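Local coordinates for pesticidal crystal protein Cry4Aa (Bacillus thuringiensis, PDB 2C9K) that binds midgut epithelial cells of mosquito larvae and promotes their colloid-osmotic lysis as a pore-forming insecticidal toxin, at residues A[359-373]-A[443-455]. Residues are numbered along the deposited sequence; the frame is centred on the assembly and turned at random.
Sequences VISLDNKYLNDYNNI and PATYKTQVYTFAW
K447 lies across one face of the Y370 ring. Its CD sits 4.0 Å from the ring centroid. The chain runs straight to CE, then bends at chi4 (-52°), and NZ donates to Y370 OH at 3.2 Å. D369 and K447 are probably oppositely charged, but D369 OD2 meets the aliphatic CD of K447 and lies 5.5 Å from K447 NZ.

Apolar packing joins the strands. I373 CD1 stands over the centre of the Y451 ring, 3.8 Å away. Q449 CG, from Y451's own segment, lies toward the rim of the opposite face. The same I373 CD1 touches the edge of F453 at CZ, which V359 CG1 also reaches.

Hydrogen bonds link the two segments. K447 N donates to N368 OD1 (3.3 Å, 151° at the hydrogen), from 25° off the carbonyl plane. Those from I373 N to Y451 OH and from N371 ND2 to Q449 O are weak. A water bridges N372 OD1 and K447 O, while N372 ND2 bonds to F313 O and Q449 OE1 to S439.

The contact joins two antiparallel sheets of the middle domain, a beta-prism associated with receptor binding in three-domain Cry toxins. The loop between strands 353-362 and 373-381 packs on the lead-in to strand 450-457, which lies between strands 262-267 and 432-440.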
loop_
_atom_site.group_PDB
_atom_site.type_symbol
_atom_site.label_atom_id
_atom_site.label_comp_id
_atom_site.label_asym_id
_atom_site.label_seq_id
_atom_site.Cartn_x
_atom_site.Cartn_y
_atom_site.Cartn_z
ATOM N N VAL A 359 -9.438 -21.685 2.656
ATOM C CA VAL A 359 -10.071 -21.961 3.940
ATOM C C VAL A 359 -11.414 -22.673 3.795
ATOM O O VAL A 359 -12.211 -22.350 2.909
ATOM C CB VAL A 359 -10.273 -20.667 4.769
ATOM C CG1 VAL A 359 -8.982 -19.869 4.801
ATOM C CG2 VAL A 359 -11.397 -19.840 4.197
ATOM N N ILE A 360 -11.627 -23.665 4.657
ATOM C CA ILE A 360 -12.867 -24.425 4.691
ATOM C C ILE A 360 -13.481 -24.173 6.059
ATOM O O ILE A 360 -12.920 -24.552 7.085
ATOM C CB ILE A 360 -12.652 -25.954 4.540
ATOM C CG1 ILE A 360 -12.049 -26.286 3.171
ATOM C CG2 ILE A 360 -13.987 -26.679 4.704
ATOM C CD1 ILE A 360 -10.596 -25.871 3.018
ATOM N N SER A 361 -14.633 -23.521 6.069
ATOM C CA SER A 361 -15.316 -23.218 7.312
ATOM C C SER A 361 -16.721 -23.820 7.304
ATOM O O SER A 361 -17.252 -24.169 6.245
ATOM C CB SER A 361 -15.395 -21.703 7.486
ATOM O OG SER A 361 -15.893 -21.097 6.304
ATOM N N LEU A 362 -17.318 -23.942 8.487
ATOM C CA LEU A 362 -18.660 -24.491 8.599
ATOM C C LEU A 362 -19.657 -23.479 8.049
ATOM O O LEU A 362 -19.478 -22.274 8.214
ATOM C CB LEU A 362 -18.967 -24.826 10.062
ATOM C CG LEU A 362 -18.039 -25.890 10.665
ATOM C CD1 LEU A 362 -18.419 -26.159 12.101
ATOM C CD2 LEU A 362 -18.141 -27.171 9.858
ATOM N N ASP A 363 -20.691 -23.970 7.374
ATOM C CA ASP A 363 -21.705 -23.108 6.787
ATOM C C ASP A 363 -22.995 -23.149 7.595
ATOM O O ASP A 363 -23.876 -23.970 7.342
ATOM C CB ASP A 363 -21.955 -23.533 5.343
ATOM C CG ASP A 363 -23.169 -22.865 4.737
ATOM O OD1 ASP A 363 -23.422 -21.676 5.037
ATOM O OD2 ASP A 363 -23.866 -23.530 3.941
ATOM N N ASN A 364 -23.094 -22.244 8.564
ATOM C CA ASN A 364 -24.243 -22.148 9.461
ATOM C C ASN A 364 -25.610 -21.969 8.810
ATOM O O ASN A 364 -26.628 -21.994 9.502
ATOM C CB ASN A 364 -24.032 -21.015 10.468
ATOM C CG ASN A 364 -23.764 -19.680 9.797
ATOM O OD1 ASN A 364 -24.230 -18.643 10.261
ATOM N ND2 ASN A 364 -23.002 -19.700 8.707
ATOM N N LYS A 365 -25.647 -21.784 7.497
ATOM C CA LYS A 365 -26.929 -21.617 6.819
ATOM C C LYS A 365 -27.716 -20.495 7.492
ATOM O O LYS A 365 -28.878 -20.679 7.862
ATOM C CB LYS A 365 -27.750 -22.907 6.904
ATOM C CG LYS A 365 -27.052 -24.158 6.404
ATOM C CD LYS A 365 -26.899 -24.153 4.901
ATOM C CE LYS A 365 -26.409 -25.505 4.416
ATOM N NZ LYS A 365 -27.314 -26.607 4.867
ATOM N N TYR A 366 -27.067 -19.347 7.663
ATOM C CA TYR A 366 -27.678 -18.173 8.284
ATOM C C TYR A 366 -28.351 -18.438 9.623
ATOM O O TYR A 366 -29.295 -17.736 9.988
ATOM C CB TYR A 366 -28.701 -17.524 7.343
ATOM C CG TYR A 366 -28.103 -16.940 6.085
ATOM C CD1 TYR A 366 -27.883 -17.739 4.966
ATOM C CD2 TYR A 366 -27.734 -15.595 6.022
ATOM C CE1 TYR A 366 -27.313 -17.220 3.817
ATOM C CE2 TYR A 366 -27.158 -15.061 4.874
ATOM C CZ TYR A 366 -26.951 -15.883 3.772
ATOM O OH TYR A 366 -26.379 -15.382 2.620
ATOM N N LEU A 367 -27.876 -19.439 10.357
ATOM C CA LEU A 367 -28.451 -19.750 11.662
ATOM C C LEU A 367 -27.458 -19.444 12.777
ATOM O O LEU A 367 -26.266 -19.235 12.527
ATOM C CB LEU A 367 -28.853 -21.222 11.727
ATOM C CG LEU A 367 -29.990 -21.635 10.794
ATOM C CD1 LEU A 367 -30.243 -23.125 10.932
ATOM C CD2 LEU A 367 -31.253 -20.843 11.139
ATOM N N ASN A 368 -27.944 -19.402 14.011
ATOM C CA ASN A 368 -27.051 -19.143 15.119
ATOM C C ASN A 368 -26.304 -20.431 15.412
ATOM O O ASN A 368 -26.523 -21.075 16.439
ATOM C CB ASN A 368 -27.822 -18.691 16.345
ATOM C CG ASN A 368 -26.915 -18.421 17.513
ATOM O OD1 ASN A 368 -25.796 -17.946 17.343
ATOM N ND2 ASN A 368 -27.386 -18.718 18.709
ATOM N N ASP A 369 -25.421 -20.795 14.484
ATOM C CA ASP A 369 -24.626 -22.015 14.580
ATOM C C ASP A 369 -23.171 -21.761 14.143
ATOM O O ASP A 369 -22.891 -20.813 13.409
ATOM C CB ASP A 369 -25.273 -23.091 13.706
ATOM C CG ASP A 369 -25.247 -24.458 14.350
ATOM O OD1 ASP A 369 -25.869 -25.382 13.781
ATOM O OD2 ASP A 369 -24.604 -24.609 15.419
ATOM N N TYR A 370 -22.250 -22.607 14.592
ATOM C CA TYR A 370 -20.833 -22.433 14.269
ATOM C C TYR A 370 -20.513 -22.337 12.779
ATOM O O TYR A 370 -20.974 -23.161 11.993
ATOM C CB TYR A 370 -19.996 -23.577 14.864
ATOM C CG TYR A 370 -20.092 -23.727 16.370
ATOM C CD1 TYR A 370 -20.784 -24.796 16.943
ATOM C CD2 TYR A 370 -19.509 -22.792 17.220
ATOM C CE1 TYR A 370 -20.894 -24.926 18.325
ATOM C CE2 TYR A 370 -19.614 -22.912 18.601
ATOM C CZ TYR A 370 -20.311 -23.980 19.151
ATOM O OH TYR A 370 -20.437 -24.081 20.523
ATOM N N ASN A 371 -19.736 -21.325 12.394
ATOM C CA ASN A 371 -19.313 -21.172 10.999
ATOM C C ASN A 371 -17.795 -21.009 10.967
ATOM O O ASN A 371 -17.226 -20.427 10.039
ATOM C CB ASN A 371 -20.006 -19.984 10.302
ATOM C CG ASN A 371 -19.764 -18.643 10.990
ATOM O OD1 ASN A 371 -20.251 -17.616 10.525
ATOM N ND2 ASN A 371 -19.025 -18.646 12.093
ATOM N N ASN A 372 -17.163 -21.562 12.002
ATOM C CA ASN A 372 -15.716 -21.548 12.204
ATOM C C ASN A 372 -14.895 -22.183 11.085
ATOM O O ASN A 372 -15.415 -22.894 10.226
ATOM C CB ASN A 372 -15.371 -22.293 13.494
ATOM C CG ASN A 372 -15.963 -21.653 14.713
ATOM O OD1 ASN A 372 -17.131 -21.261 14.721
ATOM N ND2 ASN A 372 -15.163 -21.555 15.769
ATOM N N ILE A 373 -13.592 -21.925 11.131
ATOM C CA ILE A 373 -12.652 -22.489 10.175
ATOM C C ILE A 373 -12.278 -23.869 10.717
ATOM O O ILE A 373 -11.944 -24.010 11.894
ATOM C CB ILE A 373 -11.364 -21.625 10.071
ATOM C CG1 ILE A 373 -11.697 -20.253 9.484
ATOM C CG2 ILE A 373 -10.333 -22.324 9.204
ATOM C CD1 ILE A 373 -10.498 -19.333 9.357
ATOM N N PRO A 443 -18.747 -15.211 22.203
ATOM C CA PRO A 443 -19.169 -16.556 22.621
ATOM C C PRO A 443 -20.334 -16.540 23.596
ATOM O O PRO A 443 -21.260 -17.336 23.489
ATOM C CB PRO A 443 -17.903 -17.136 23.246
ATOM C CG PRO A 443 -16.816 -16.467 22.470
ATOM C CD PRO A 443 -17.300 -15.034 22.414
ATOM N N ALA A 444 -20.288 -15.624 24.550
ATOM C CA ALA A 444 -21.349 -15.519 25.537
ATOM C C ALA A 444 -22.742 -15.426 24.906
ATOM O O ALA A 444 -23.753 -15.529 25.606
ATOM C CB ALA A 444 -21.100 -14.300 26.426
ATOM N N THR A 445 -22.807 -15.255 23.590
ATOM C CA THR A 445 -24.101 -15.098 22.936
ATOM C C THR A 445 -24.255 -15.805 21.597
ATOM O O THR A 445 -25.283 -16.421 21.330
ATOM C CB THR A 445 -24.397 -13.592 22.719
ATOM O OG1 THR A 445 -24.365 -12.908 23.982
ATOM C CG2 THR A 445 -25.750 -13.401 22.055
ATOM N N TYR A 446 -23.234 -15.713 20.753
ATOM C CA TYR A 446 -23.299 -16.315 19.431
ATOM C C TYR A 446 -22.330 -17.450 19.187
ATOM O O TYR A 446 -21.352 -17.637 19.918
ATOM C CB TYR A 446 -23.052 -15.255 18.365
ATOM C CG TYR A 446 -23.762 -13.950 18.610
ATOM C CD1 TYR A 446 -23.289 -13.044 19.551
ATOM C CD2 TYR A 446 -24.899 -13.616 17.885
ATOM C CE1 TYR A 446 -23.926 -11.837 19.758
ATOM C CE2 TYR A 446 -25.544 -12.409 18.085
ATOM C CZ TYR A 446 -25.053 -11.525 19.021
ATOM O OH TYR A 446 -25.695 -10.328 19.206
ATOM N N LYS A 447 -22.619 -18.201 18.127
ATOM C CA LYS A 447 -21.783 -19.317 17.712
ATOM C C LYS A 447 -21.051 -18.920 16.437
ATOM O O LYS A 447 -20.130 -19.611 16.005
ATOM C CB LYS A 447 -22.626 -20.564 17.448
ATOM C CG LYS A 447 -23.169 -21.210 18.692
ATOM C CD LYS A 447 -23.884 -22.498 18.344
ATOM C CE LYS A 447 -24.524 -23.110 19.571
ATOM N NZ LYS A 447 -23.517 -23.236 20.649
ATOM N N THR A 448 -21.473 -17.806 15.843
ATOM C CA THR A 448 -20.855 -17.315 14.623
ATOM C C THR A 448 -19.625 -16.503 14.950
ATOM O O THR A 448 -19.503 -15.955 16.038
ATOM C CB THR A 448 -21.801 -16.428 13.818
ATOM O OG1 THR A 448 -22.370 -15.447 14.682
ATOM C CG2 THR A 448 -22.900 -17.238 13.202
ATOM N N GLN A 449 -18.724 -16.422 13.981
ATOM C CA GLN A 449 -17.472 -15.691 14.132
ATOM C C GLN A 449 -17.065 -15.192 12.748
ATOM O O GLN A 449 -17.163 -15.931 11.766
ATOM C CB GLN A 449 -16.410 -16.637 14.686
ATOM C CG GLN A 449 -15.136 -15.983 15.154
ATOM C CD GLN A 449 -14.112 -17.006 15.631
ATOM O OE1 GLN A 449 -13.014 -16.653 16.066
ATOM N NE2 GLN A 449 -14.469 -18.280 15.549
ATOM N N VAL A 450 -16.639 -13.933 12.673
ATOM C CA VAL A 450 -16.204 -13.324 11.411
ATOM C C VAL A 450 -14.692 -13.105 11.450
ATOM O O VAL A 450 -14.162 -12.551 12.418
ATOM C CB VAL A 450 -16.877 -11.953 11.177
ATOM C CG1 VAL A 450 -16.261 -11.275 9.981
ATOM C CG2 VAL A 450 -18.357 -12.132 10.946
ATOM N N TYR A 451 -13.995 -13.536 10.403
ATOM C CA TYR A 451 -12.548 -13.367 10.366
ATOM C C TYR A 451 -12.138 -12.341 9.324
ATOM O O TYR A 451 -12.905 -12.003 8.423
ATOM C CB TYR A 451 -11.840 -14.683 10.017
ATOM C CG TYR A 451 -12.140 -15.873 10.908
ATOM C CD1 TYR A 451 -13.305 -16.625 10.742
ATOM C CD2 TYR A 451 -11.234 -16.278 11.883
ATOM C CE1 TYR A 451 -13.554 -17.752 11.523
ATOM C CE2 TYR A 451 -11.471 -17.395 12.667
ATOM C CZ TYR A 451 -12.629 -18.132 12.485
ATOM O OH TYR A 451 -12.849 -19.255 13.258
ATOM N N THR A 452 -10.917 -11.850 9.459
ATOM C CA THR A 452 -10.352 -10.918 8.503
ATOM C C THR A 452 -8.913 -11.357 8.340
ATOM O O THR A 452 -8.253 -11.734 9.310
ATOM C CB THR A 452 -10.364 -9.474 9.006
ATOM O OG1 THR A 452 -9.900 -9.442 10.354
ATOM C CG2 THR A 452 -11.754 -8.885 8.924
ATOM N N PHE A 453 -8.433 -11.335 7.108
ATOM C CA PHE A 453 -7.064 -11.726 6.827
ATOM C C PHE A 453 -6.304 -10.478 6.410
ATOM O O PHE A 453 -6.652 -9.831 5.430
ATOM C CB PHE A 453 -7.048 -12.792 5.727
ATOM C CG PHE A 453 -7.779 -14.060 6.107
ATOM C CD1 PHE A 453 -9.172 -14.104 6.114
ATOM C CD2 PHE A 453 -7.073 -15.188 6.531
ATOM C CE1 PHE A 453 -9.851 -15.246 6.540
ATOM C CE2 PHE A 453 -7.744 -16.333 6.959
ATOM C CZ PHE A 453 -9.132 -16.361 6.965
ATOM N N ALA A 454 -5.290 -10.129 7.194
ATOM C CA ALA A 454 -4.471 -8.949 6.937
ATOM C C ALA A 454 -3.408 -9.267 5.899
ATOM O O ALA A 454 -2.827 -10.347 5.910
ATOM C CB ALA A 454 -3.814 -8.492 8.221
ATOM N N TRP A 455 -3.154 -8.319 5.009
ATOM C CA TRP A 455 -2.167 -8.496 3.961
ATOM C C TRP A 455 -1.291 -7.265 3.821
ATOM O O TRP A 455 -1.791 -6.155 3.727
ATOM C CB TRP A 455 -2.863 -8.765 2.620
ATOM C CG TRP A 455 -3.719 -9.995 2.610
ATOM C CD1 TRP A 455 -5.053 -10.067 2.860
ATOM C CD2 TRP A 455 -3.279 -11.340 2.374
ATOM N NE1 TRP A 455 -5.476 -11.373 2.798
ATOM C CE2 TRP A 455 -4.405 -12.175 2.503
ATOM C CE3 TRP A 455 -2.039 -11.918 2.067
ATOM C CZ2 TRP A 455 -4.334 -13.558 2.335
ATOM C CZ3 TRP A 455 -1.969 -13.295 1.898
ATOM C CH2 TRP A 455 -3.108 -14.097 2.033
HETATM O O HOH W 1 -17.449 -19.178 16.566
#